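Local atomic coordinates of CCN family member 3 (Rattus norvegicus, PDB entry 5NB8), a protein that acts as a secreted matricellular signalling factor, binding integrins and receptors such as NOTCH1 to influence cell adhesion, migration, proliferation and differentiation. Residues A[17-20]-A[26-29]. Residues are numbered along the deposited sequence; the frame is centred on the assembly and turned at random.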
ATOM      1  N   GLU A  17      -7.578  14.895   5.972  1.00 38.01           N
ATOM      2  CA  GLU A  17      -6.282  14.516   6.545  1.00 41.37           C
ATOM      3  C   GLU A  17      -5.708  13.277   5.851  1.00 42.77           C
ATOM      4  O   GLU A  17      -6.442  12.366   5.456  1.00 37.45           O
ATOM      5  CB  GLU A  17      -6.410  14.267   8.056  1.00 43.35           C
ATOM      6  CG  GLU A  17      -5.113  13.893   8.794  1.00 55.05           C
ATOM      7  CD  GLU A  17      -5.240  13.843  10.334  1.00 65.84           C
ATOM      8  OE1 GLU A  17      -6.351  14.049  10.873  1.00 68.19           O
ATOM      9  OE2 GLU A  17      -4.211  13.599  11.010  1.00 71.30           O
ATOM     10  N   LYS A  18      -4.383  13.242   5.728  1.00 45.21           N
ATOM     11  CA  LYS A  18      -3.653  12.162   5.080  1.00 42.58           C
ATOM     12  C   LYS A  18      -2.750  11.436   6.072  1.00 43.93           C
ATOM     13  O   LYS A  18      -2.187  12.041   6.984  1.00 43.41           O
ATOM     14  CB  LYS A  18      -2.802  12.705   3.930  1.00 51.23           C
ATOM     15  CG  LYS A  18      -3.609  13.274   2.770  1.00 51.88           C
ATOM     16  CD  LYS A  18      -2.704  13.854   1.687  1.00 60.83           C
ATOM     17  CE  LYS A  18      -3.520  14.475   0.555  1.00 66.50           C
ATOM     18  NZ  LYS A  18      -4.271  13.469  -0.254  1.00 66.35           N
ATOM     19  N   PHE A  19      -2.583  10.130   5.878  1.00 41.39           N
ATOM     20  CA  PHE A  19      -1.732   9.369   6.789  1.00 40.59           C
ATOM     21  C   PHE A  19      -1.199   8.141   6.070  1.00 35.56           C
ATOM     22  O   PHE A  19      -1.639   7.790   4.973  1.00 34.16           O
ATOM     23  CB  PHE A  19      -2.490   8.950   8.049  1.00 33.20           C
ATOM     24  CG  PHE A  19      -3.630   8.012   7.775  1.00 36.66           C
ATOM     25  CD1 PHE A  19      -4.839   8.499   7.295  1.00 36.31           C
ATOM     26  CD2 PHE A  19      -3.499   6.647   7.994  1.00 37.79           C
ATOM     27  CE1 PHE A  19      -5.894   7.647   7.034  1.00 37.11           C
ATOM     28  CE2 PHE A  19      -4.555   5.789   7.737  1.00 36.97           C
ATOM     29  CZ  PHE A  19      -5.761   6.300   7.258  1.00 36.36           C
ATOM     30  N   GLU A  20      -0.250   7.480   6.721  1.00 38.92           N
ATOM     31  CA  GLU A  20       0.364   6.261   6.195  1.00 47.43           C
ATOM     32  C   GLU A  20       0.248   5.166   7.243  1.00 40.76           C
ATOM     33  O   GLU A  20       0.929   5.237   8.287  1.00 45.79           O
ATOM     34  CB  GLU A  20       1.824   6.506   5.831  1.00 61.14           C
ATOM     35  CG  GLU A  20       2.026   7.774   5.039  1.00 80.84           C
ATOM     36  CD  GLU A  20       3.482   8.128   4.901  1.00 99.73           C
ATOM     37  OE1 GLU A  20       4.325   7.222   5.083  1.00105.20           O
ATOM     38  OE2 GLU A  20       3.782   9.309   4.618  1.00107.23           O
ATOM     39  N   HIS A  26      -0.628   5.165   1.107  1.00 39.49           N
ATOM     40  CA  HIS A  26      -0.931   6.554   1.432  1.00 36.11           C
ATOM     41  C   HIS A  26      -2.446   6.700   1.440  1.00 33.76           C
ATOM     42  O   HIS A  26      -3.097   6.397   0.435  1.00 32.19           O
ATOM     43  CB  HIS A  26      -0.296   7.498   0.410  1.00 47.69           C
ATOM     44  CG  HIS A  26      -0.568   8.949   0.656  1.00 69.29           C
ATOM     45  ND1 HIS A  26       0.082   9.672   1.632  1.00 76.39           N
ATOM     46  CD2 HIS A  26      -1.404   9.817   0.038  1.00 76.66           C
ATOM     47  CE1 HIS A  26      -0.351  10.921   1.614  1.00 77.66           C
ATOM     48  NE2 HIS A  26      -1.252  11.036   0.655  1.00 76.06           N
ATOM     49  N   CYS A  27      -3.004   7.165   2.561  1.00 32.61           N
ATOM     50  CA  CYS A  27      -4.444   7.181   2.776  1.00 36.63           C
ATOM     51  C   CYS A  27      -4.939   8.598   3.018  1.00 35.16           C
ATOM     52  O   CYS A  27      -4.238   9.430   3.596  1.00 34.81           O
ATOM     53  CB  CYS A  27      -4.852   6.298   3.968  1.00 38.23           C
ATOM     54  SG  CYS A  27      -4.369   4.541   3.787  1.00 36.76           S
ATOM     55  N   THR A  28      -6.172   8.851   2.583  1.00 29.26           N
ATOM     56  CA  THR A  28      -6.828  10.139   2.788  1.00 32.58           C
ATOM     57  C   THR A  28      -8.226   9.906   3.339  1.00 33.46           C
ATOM     58  O   THR A  28      -8.958   9.043   2.852  1.00 33.96           O
ATOM     59  CB  THR A  28      -6.909  10.934   1.479  1.00 41.80           C
ATOM     60  OG1 THR A  28      -5.582  11.155   0.986  1.00 45.13           O
ATOM     61  CG2 THR A  28      -7.623  12.307   1.688  1.00 41.71           C
ATOM     62  N   CYS A  29      -8.590  10.678   4.355  1.00 34.70           N
ATOM     63  CA  CYS A  29      -9.943  10.691   4.881  1.00 37.33           C
ATOM     64  C   CYS A  29     -10.753  11.724   4.105  1.00 36.92           C
ATOM     65  O   CYS A  29     -10.345  12.886   4.010  1.00 41.94           O
ATOM     66  CB  CYS A  29      -9.918  11.025   6.367  1.00 44.25           C
ATOM     67  SG  CYS A  29     -11.534  11.393   7.064  1.00 39.81           S
TER
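Cys-27 N donates a 2.8 Å hydrogen bond to Phe-19 O. Phe-19 N returns one to Cys-27 O at 2.9 Å, tilted from the carbonyl plane, so Phe-19 and Cys-27 form an antiparallel hydrogen-bonded pair. Lys-18 CA adds a weak CA-H...O contact to Cys-27 O. A third backbone bond, from Cys-29 N to Glu-17 O, is nearly straight (N-H...O 174°).

Lys-18 and Thr-28 are the neighbouring non-hydrogen-bonded pair, and their side chains lie alongside each other. The lysine chain is extended up to CE and then bends (chi4 -68°), which brings NZ to within 2.9 Å of Thr-28 OG1 in a hydrogen bond. Its methylenes also pass the imidazole edge of His-26, with CD 3.3 Å from NE2.

On the other face of the sheet, the Phe-19 ring lies over Cys-27. A chi1 of 64° swings the ring toward strand 25-30 and brings one face onto Cys-27 CB. This CB makes a CH-pi contact 3.6 Å from the ring centroid, offset toward the CE1-CZ side of the rim. Cys-27 SG makes an oblique sulfur-aromatic contact with the same ring. Tyr-13 stacks on Phe-19, and Ile-34 touches both Phe-19 and Cys-27. A serine in place of Phe-19 would probably leave Cys-27 CB without its aromatic cover and Tyr-13 without its stacking partner.

Disulfides tie the middle strand 25-30 to its neighbours: Cys-27 to Cys-36 of strand 33-38, and Cys-29 to Cys-6 of strand 6-8. The chain is the von Willebrand factor type C domain of CCN3, and this three-stranded antiparallel sheet is characteristic of the N-terminal, fibronectin type I-like part of such domains.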